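Local coordinates for tubulin-like protein CetZ1 (Haloferax volcanii, PDB 4B46) that is a GTP-binding tubulin/FtsZ homologue that controls archaeal cell shape and is essential for developing the rod-shaped cells needed for efficient swimming, at residues A33-N38 against K52-L57; G232-G237 against R276-G281. All coordinates share one frame; numbering follows the deposited sequence.

Interaction 1 of 2, residues A33-N38 against K52-L57; sequences AAVAVN and KDQRVL
Gln54 lays its side chain against the edge of strand 33-38: its CB sits 3.3 Å from Ala34 O, and the chain crosses the Val35 side chain at about a right angle. Gln54 CB also lies 4.0 Å from Val35 CG2, and a sharp bend at chi2 (-91°) turns the outer part of Gln54 alongside that methyl. Ala34 O has no hydrogen-bonding partner in the model, and Gln54 CB and CG help to cover it. Replacing Gln54 with glycine would remove that cover, and would probably leave Ala34 O less shielded and the CG2 flank of Val35 less supported. Beyond this point the two backbones pair in parallel. Ala36 straddles Arg55, giving its N to Gln54 O at 2.9 Å and receiving Val56 N on its O at 2.7 Å, the latter nearly straight at 175°; Asn38 N then bonds to Val56 O. The pairing closes a beta-alpha-beta unit of the Rossmann-like GTPase domain, in which helix 41-45 links strand 31-38 to strand 55-57, the outermost strand of the chain's sheet at this end. Branched valines suit extended backbone, and Val35, Val37 and Val56 share one face. Val35 turns CG1 anti to its N (chi1 170°), where it lies 4.2 Å from Val56 CG2, while Val37 and Val56 meet helix 83-90. On the other face, the small Ala36 lets Leu44 of helix 41-45 come close. Leu57 swings CD1 back to 3.5 Å from Asn38 O, and Arg55 reaches out to hydrogen-bond Ile50 O through NH2. Asn38, ending its strand, accepts a hydrogen bond from Ala40 N on OD1; its side chain comes within about 4 Å of the bound GDP and of the side chains of Gln10 and Thr111, both GTP-binding residues.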
ATOM      1  N   ALA A  33      -6.290   2.962 -13.559  1.00 23.27           N
ATOM      2  CA  ALA A  33      -7.698   3.085 -13.200  1.00 24.74           C
ATOM      3  C   ALA A  33      -7.820   3.322 -11.709  1.00 19.79           C
ATOM      4  O   ALA A  33      -7.110   2.707 -10.917  1.00 21.48           O
ATOM      5  CB  ALA A  33      -8.456   1.835 -13.581  1.00 23.19           C
ATOM      6  N   ALA A  34      -8.723   4.212 -11.319  1.00 21.27           N
ATOM      7  CA  ALA A  34      -8.972   4.433  -9.902  1.00 22.23           C
ATOM      8  C   ALA A  34     -10.470   4.374  -9.591  1.00 24.28           C
ATOM      9  O   ALA A  34     -11.285   4.966 -10.294  1.00 22.50           O
ATOM     10  CB  ALA A  34      -8.370   5.745  -9.454  1.00 20.53           C
ATOM     11  N   VAL A  35     -10.815   3.629  -8.548  1.00 19.65           N
ATOM     12  CA  VAL A  35     -12.202   3.462  -8.117  1.00 19.21           C
ATOM     13  C   VAL A  35     -12.268   3.631  -6.596  1.00 18.71           C
ATOM     14  O   VAL A  35     -11.332   3.243  -5.892  1.00 19.86           O
ATOM     15  CB  VAL A  35     -12.751   2.070  -8.542  1.00 21.61           C
ATOM     16  CG1 VAL A  35     -14.103   1.788  -7.900  1.00 21.24           C
ATOM     17  CG2 VAL A  35     -12.865   1.978 -10.079  1.00 21.97           C
ATOM     18  N   ALA A  36     -13.346   4.238  -6.102  1.00 21.44           N
ATOM     19  CA  ALA A  36     -13.561   4.422  -4.662  1.00 16.61           C
ATOM     20  C   ALA A  36     -14.890   3.793  -4.263  1.00 19.25           C
ATOM     21  O   ALA A  36     -15.918   4.026  -4.914  1.00 18.13           O
ATOM     22  CB  ALA A  36     -13.570   5.899  -4.308  1.00 16.53           C
ATOM     23  N   VAL A  37     -14.865   2.984  -3.211  1.00 16.70           N
ATOM     24  CA  VAL A  37     -16.063   2.303  -2.736  1.00 15.53           C
ATOM     25  C   VAL A  37     -16.305   2.707  -1.296  1.00 18.03           C
ATOM     26  O   VAL A  37     -15.394   2.642  -0.468  1.00 17.84           O
ATOM     27  CB  VAL A  37     -15.919   0.767  -2.772  1.00 17.05           C
ATOM     28  CG1 VAL A  37     -17.246   0.101  -2.375  1.00 17.47           C
ATOM     29  CG2 VAL A  37     -15.464   0.285  -4.159  1.00 15.52           C
ATOM     30  N   ASN A  38     -17.529   3.120  -0.991  1.00 17.37           N
ATOM     31  CA  ASN A  38     -17.850   3.536   0.373  1.00 19.97           C
ATOM     32  C   ASN A  38     -19.341   3.377   0.644  1.00 20.40           C
ATOM     33  O   ASN A  38     -20.134   3.207  -0.290  1.00 17.32           O
ATOM     34  CB  ASN A  38     -17.386   4.982   0.629  1.00 23.26           C
ATOM     35  CG  ASN A  38     -17.056   5.258   2.109  1.00 23.37           C
ATOM     36  OD1 ASN A  38     -17.663   4.691   3.022  1.00 17.23           O
ATOM     37  ND2 ASN A  38     -16.093   6.146   2.338  1.00 20.77           N
ATOM     38  N   LYS A  52     -16.485  10.711 -11.004  1.00 37.01           N
ATOM     39  CA  LYS A  52     -17.743  10.489 -10.289  1.00 37.91           C
ATOM     40  C   LYS A  52     -18.351   9.133 -10.621  1.00 33.55           C
ATOM     41  O   LYS A  52     -18.924   8.474  -9.764  1.00 33.87           O
ATOM     42  CB  LYS A  52     -18.748  11.606 -10.586  1.00 48.34           C
ATOM     43  CG  LYS A  52     -18.210  13.004 -10.321  1.00 57.16           C
ATOM     44  CD  LYS A  52     -19.319  14.047 -10.357  1.00 62.81           C
ATOM     45  CE  LYS A  52     -18.753  15.458 -10.287  1.00 63.34           C
ATOM     46  NZ  LYS A  52     -17.890  15.649  -9.091  1.00 64.10           N
ATOM     47  N   ASP A  53     -18.198   8.716 -11.871  1.00 30.97           N
ATOM     48  CA  ASP A  53     -18.667   7.410 -12.317  1.00 39.00           C
ATOM     49  C   ASP A  53     -17.866   6.247 -11.719  1.00 38.34           C
ATOM     50  O   ASP A  53     -18.283   5.095 -11.815  1.00 41.08           O
ATOM     51  CB  ASP A  53     -18.640   7.345 -13.848  1.00 47.29           C
ATOM     52  CG  ASP A  53     -17.452   8.081 -14.435  1.00 63.01           C
ATOM     53  OD1 ASP A  53     -17.560   9.308 -14.657  1.00 70.80           O
ATOM     54  OD2 ASP A  53     -16.406   7.438 -14.663  1.00 66.93           O
ATOM     55  N   GLN A  54     -16.726   6.545 -11.098  1.00 29.24           N
ATOM     56  CA  GLN A  54     -15.917   5.508 -10.451  1.00 26.74           C
ATOM     57  C   GLN A  54     -15.989   5.588  -8.923  1.00 24.81           C
ATOM     58  O   GLN A  54     -15.173   4.988  -8.213  1.00 23.02           O
ATOM     59  CB  GLN A  54     -14.462   5.590 -10.918  1.00 28.64           C
ATOM     60  CG  GLN A  54     -14.294   5.784 -12.417  1.00 45.44           C
ATOM     61  CD  GLN A  54     -14.180   4.476 -13.171  1.00 54.87           C
ATOM     62  OE1 GLN A  54     -14.871   3.502 -12.866  1.00 57.99           O
ATOM     63  NE2 GLN A  54     -13.299   4.447 -14.162  1.00 53.17           N
ATOM     64  N   ARG A  55     -16.962   6.343  -8.424  1.00 21.12           N
ATOM     65  CA  ARG A  55     -17.250   6.393  -6.997  1.00 24.45           C
ATOM     66  C   ARG A  55     -18.499   5.562  -6.731  1.00 29.71           C
ATOM     67  O   ARG A  55     -19.576   5.908  -7.191  1.00 28.78           O
ATOM     68  CB  ARG A  55     -17.486   7.838  -6.564  1.00 27.87           C
ATOM     69  CG  ARG A  55     -16.269   8.738  -6.732  1.00 25.75           C
ATOM     70  CD  ARG A  55     -16.598  10.190  -6.420  1.00 30.29           C
ATOM     71  NE  ARG A  55     -15.642  11.085  -7.062  1.00 38.23           N
ATOM     72  CZ  ARG A  55     -15.560  12.392  -6.841  1.00 44.16           C
ATOM     73  NH1 ARG A  55     -16.379  12.976  -5.978  1.00 43.18           N
ATOM     74  NH2 ARG A  55     -14.649  13.114  -7.481  1.00 46.24           N
ATOM     75  N   VAL A  56     -18.354   4.457  -6.008  1.00 23.94           N
ATOM     76  CA  VAL A  56     -19.470   3.543  -5.824  1.00 20.12           C
ATOM     77  C   VAL A  56     -19.984   3.576  -4.398  1.00 22.40           C
ATOM     78  O   VAL A  56     -19.242   3.287  -3.460  1.00 19.12           O
ATOM     79  CB  VAL A  56     -19.076   2.088  -6.133  1.00 21.09           C
ATOM     80  CG1 VAL A  56     -20.324   1.202  -6.178  1.00 22.99           C
ATOM     81  CG2 VAL A  56     -18.318   2.009  -7.436  1.00 20.29           C
ATOM     82  N   LEU A  57     -21.259   3.924  -4.250  1.00 21.97           N
ATOM     83  CA  LEU A  57     -21.932   3.865  -2.959  1.00 21.27           C
ATOM     84  C   LEU A  57     -22.594   2.501  -2.775  1.00 24.40           C
ATOM     85  O   LEU A  57     -23.444   2.108  -3.566  1.00 29.08           O
ATOM     86  CB  LEU A  57     -22.985   4.969  -2.871  1.00 23.16           C
ATOM     87  CG  LEU A  57     -23.737   5.138  -1.549  1.00 24.54           C
ATOM     88  CD1 LEU A  57     -22.770   5.574  -0.448  1.00 21.79           C
ATOM     89  CD2 LEU A  57     -24.877   6.147  -1.723  1.00 24.21           C
TER

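Interaction 2 of 2, residues G232-G237 against R276-G281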
ATOM      1  N   GLY A 232      10.889   0.365   2.969  1.00 11.86           N
ATOM      2  CA  GLY A 232      11.823   1.345   3.499  1.00 12.96           C
ATOM      3  C   GLY A 232      12.066   2.420   2.465  1.00 15.47           C
ATOM      4  O   GLY A 232      11.905   2.168   1.270  1.00 19.16           O
ATOM      5  N   TYR A 233      12.467   3.610   2.900  1.00 15.27           N
ATOM      6  CA  TYR A 233      12.511   4.751   1.984  1.00 15.68           C
ATOM      7  C   TYR A 233      13.431   5.844   2.480  1.00 18.16           C
ATOM      8  O   TYR A 233      13.357   6.250   3.633  1.00 20.45           O
ATOM      9  CB  TYR A 233      11.089   5.323   1.799  1.00 14.20           C
ATOM     10  CG  TYR A 233      10.991   6.626   1.007  1.00 16.87           C
ATOM     11  CD1 TYR A 233      11.116   7.860   1.633  1.00 22.04           C
ATOM     12  CD2 TYR A 233      10.711   6.616  -0.360  1.00 23.77           C
ATOM     13  CE1 TYR A 233      11.015   9.047   0.921  1.00 25.09           C
ATOM     14  CE2 TYR A 233      10.594   7.800  -1.078  1.00 24.60           C
ATOM     15  CZ  TYR A 233      10.751   9.006  -0.432  1.00 32.15           C
ATOM     16  OH  TYR A 233      10.644  10.179  -1.140  1.00 40.20           O
ATOM     17  N   ALA A 234      14.288   6.332   1.590  1.00 19.47           N
ATOM     18  CA  ALA A 234      15.069   7.527   1.862  1.00 23.55           C
ATOM     19  C   ALA A 234      15.219   8.335   0.582  1.00 24.05           C
ATOM     20  O   ALA A 234      15.229   7.784  -0.514  1.00 22.41           O
ATOM     21  CB  ALA A 234      16.436   7.167   2.442  1.00 17.16           C
ATOM     22  N   SER A 235      15.319   9.649   0.718  1.00 25.10           N
ATOM     23  CA  SER A 235      15.495  10.500  -0.448  1.00 31.22           C
ATOM     24  C   SER A 235      16.333  11.711  -0.100  1.00 38.48           C
ATOM     25  O   SER A 235      16.445  12.088   1.065  1.00 44.31           O
ATOM     26  CB  SER A 235      14.143  10.948  -1.000  1.00 33.37           C
ATOM     27  OG  SER A 235      13.534  11.893  -0.151  1.00 40.93           O
ATOM     28  N   GLU A 236      16.923  12.317  -1.121  1.00 38.90           N
ATOM     29  CA  GLU A 236      17.675  13.547  -0.939  1.00 40.66           C
ATOM     30  C   GLU A 236      17.775  14.317  -2.250  1.00 44.03           C
ATOM     31  O   GLU A 236      17.700  13.735  -3.338  1.00 36.34           O
ATOM     32  CB  GLU A 236      19.070  13.246  -0.403  1.00 45.86           C
ATOM     33  CG  GLU A 236      19.899  12.364  -1.297  1.00 53.25           C
ATOM     34  CD  GLU A 236      21.299  12.174  -0.766  1.00 63.87           C
ATOM     35  OE1 GLU A 236      21.817  13.096  -0.099  1.00 74.07           O
ATOM     36  OE2 GLU A 236      21.878  11.098  -1.011  1.00 64.00           O
ATOM     37  N   GLY A 237      17.938  15.632  -2.138  1.00 50.10           N
ATOM     38  CA  GLY A 237      18.021  16.496  -3.301  1.00 52.38           C
ATOM     39  C   GLY A 237      19.342  16.371  -4.037  1.00 54.41           C
ATOM     40  O   GLY A 237      20.257  15.686  -3.574  1.00 50.23           O
ATOM     41  N   ARG A 276      21.362   2.342   2.675  1.00 17.36           N
ATOM     42  CA  ARG A 276      21.474   2.171   4.123  1.00 23.25           C
ATOM     43  C   ARG A 276      20.412   2.956   4.898  1.00 19.81           C
ATOM     44  O   ARG A 276      19.790   2.419   5.815  1.00 21.88           O
ATOM     45  CB  ARG A 276      22.882   2.524   4.616  1.00 25.17           C
ATOM     46  CG  ARG A 276      23.964   1.593   4.060  1.00 32.72           C
ATOM     47  CD  ARG A 276      25.280   1.687   4.850  1.00 36.16           C
ATOM     48  NE  ARG A 276      25.854   3.029   4.805  1.00 34.55           N
ATOM     49  CZ  ARG A 276      26.594   3.483   3.800  1.00 38.02           C
ATOM     50  NH1 ARG A 276      26.848   2.698   2.763  1.00 38.02           N
ATOM     51  NH2 ARG A 276      27.075   4.717   3.827  1.00 41.55           N
ATOM     52  N   LYS A 277      20.198   4.214   4.524  1.00 21.57           N
ATOM     53  CA  LYS A 277      19.222   5.059   5.215  1.00 25.66           C
ATOM     54  C   LYS A 277      17.816   4.502   5.091  1.00 22.25           C
ATOM     55  O   LYS A 277      17.027   4.552   6.044  1.00 19.47           O
ATOM     56  CB  LYS A 277      19.260   6.489   4.679  1.00 26.38           C
ATOM     57  CG  LYS A 277      20.469   7.276   5.130  1.00 34.58           C
ATOM     58  CD  LYS A 277      20.709   8.475   4.231  1.00 38.34           C
ATOM     59  CE  LYS A 277      22.049   9.129   4.524  1.00 47.35           C
ATOM     60  NZ  LYS A 277      22.330  10.210   3.545  1.00 54.98           N
ATOM     61  N   ALA A 278      17.503   3.961   3.914  1.00 19.95           N
ATOM     62  CA  ALA A 278      16.192   3.376   3.669  1.00 18.36           C
ATOM     63  C   ALA A 278      16.005   2.087   4.463  1.00 24.48           C
ATOM     64  O   ALA A 278      14.926   1.841   5.013  1.00 20.38           O
ATOM     65  CB  ALA A 278      15.985   3.118   2.174  1.00 22.41           C
ATOM     66  N   ALA A 279      17.054   1.269   4.535  1.00 18.30           N
ATOM     67  CA  ALA A 279      16.937  -0.018   5.214  1.00 18.05           C
ATOM     68  C   ALA A 279      16.861   0.150   6.725  1.00 14.88           C
ATOM     69  O   ALA A 279      16.199  -0.633   7.404  1.00 19.08           O
ATOM     70  CB  ALA A 279      18.083  -0.923   4.863  1.00 15.95           C
ATOM     71  N   LEU A 280      17.549   1.160   7.241  1.00 15.65           N
ATOM     72  CA  LEU A 280      17.649   1.358   8.690  1.00 17.02           C
ATOM     73  C   LEU A 280      16.677   2.421   9.201  1.00 22.53           C
ATOM     74  O   LEU A 280      16.507   2.595  10.412  1.00 25.47           O
ATOM     75  CB  LEU A 280      19.092   1.720   9.074  1.00 17.28           C
ATOM     76  CG  LEU A 280      20.141   0.732   8.548  1.00 28.42           C
ATOM     77  CD1 LEU A 280      21.550   1.100   9.014  1.00 26.58           C
ATOM     78  CD2 LEU A 280      19.802  -0.705   8.927  1.00 22.42           C
ATOM     79  N   GLY A 281      16.031   3.124   8.278  1.00 20.10           N
ATOM     80  CA  GLY A 281      15.088   4.161   8.654  1.00 23.28           C
ATOM     81  C   GLY A 281      13.736   3.577   9.017  1.00 22.31           C
ATOM     82  O   GLY A 281      13.572   2.358   9.068  1.00 18.58           O
TER
HETATM   83  O   HOH W   1      13.028   3.825   5.712  1.00 14.49           O
HETATM   84  O   HOH W   2      14.962   6.758   5.950  1.00 28.77           O
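Apolar packing comes first: Ala234 sets its methyl against two successive residues of the helix, with Ala234 CB 3.7 Å from Lys277 CB and 4.1 Å from Ala278 CB. Ala278 answers by laying its own methyl on the strand backbone, its CB 3.6 Å from Tyr233 N. Alanine suits both positions, because a single methyl makes contact and still lets the helix lie close to the strand. Lys277 meets the strand through the root of its side chain; beyond CG the chain is extended, taking the ammonium group toward the neighbourhood of Glu236, of opposite charge, although the charged atoms do not touch.

The polar links between the segments run through water. One water accepts from Tyr233 N at 2.9 Å and also reaches Ala278 O at 2.8 Å. A second donates to Tyr233 O at 2.9 Å and to Lys277 O at 3.0 Å. Both backbone polar atoms of Tyr233 are thereby tied to carbonyls near the C-terminal end of the helix.

Steric fit and weak polar contact meet at Gly232. Its CA makes a CA-H...O contact with Ala278 O, and a CB on this residue would lie 2.4 Å from Ala278 O, a clash, so the missing side chain permits the close approach.

Segment 276-280 runs roughly antiparallel to 232-237, with 143° between their N-to-C directions, and packs close against this strand, Ala234 directed to it. Ala234 also touches Leu274 one turn earlier in helix 265-280, whereas Tyr233 points away, against Arg193 and Val196 of helix 179-198. Strand 228-237 is hydrogen-bonded to antiparallel strand 339-347, and Ala279 turns from the strand to meet Ile344 there and Trp317 of helix 308-322.

Both contacts reach the same long mixed sheet but lie on opposite sides of the chain's centre, their own centres about 34 Å apart and without touching. Interaction 1 is buried, within the GTPase domain, and joins strand to strand: direct backbone hydrogen bonds set the register while valines fill one face. Interaction 2, in the C-terminal domain, is only partly buried and joins a helix to a strand; short side chains bring the backbones close, and waters supply the polar links. Interaction 1 also ends beside the bound nucleotide, whereas interaction 2 is structural packing away from the annotated sites.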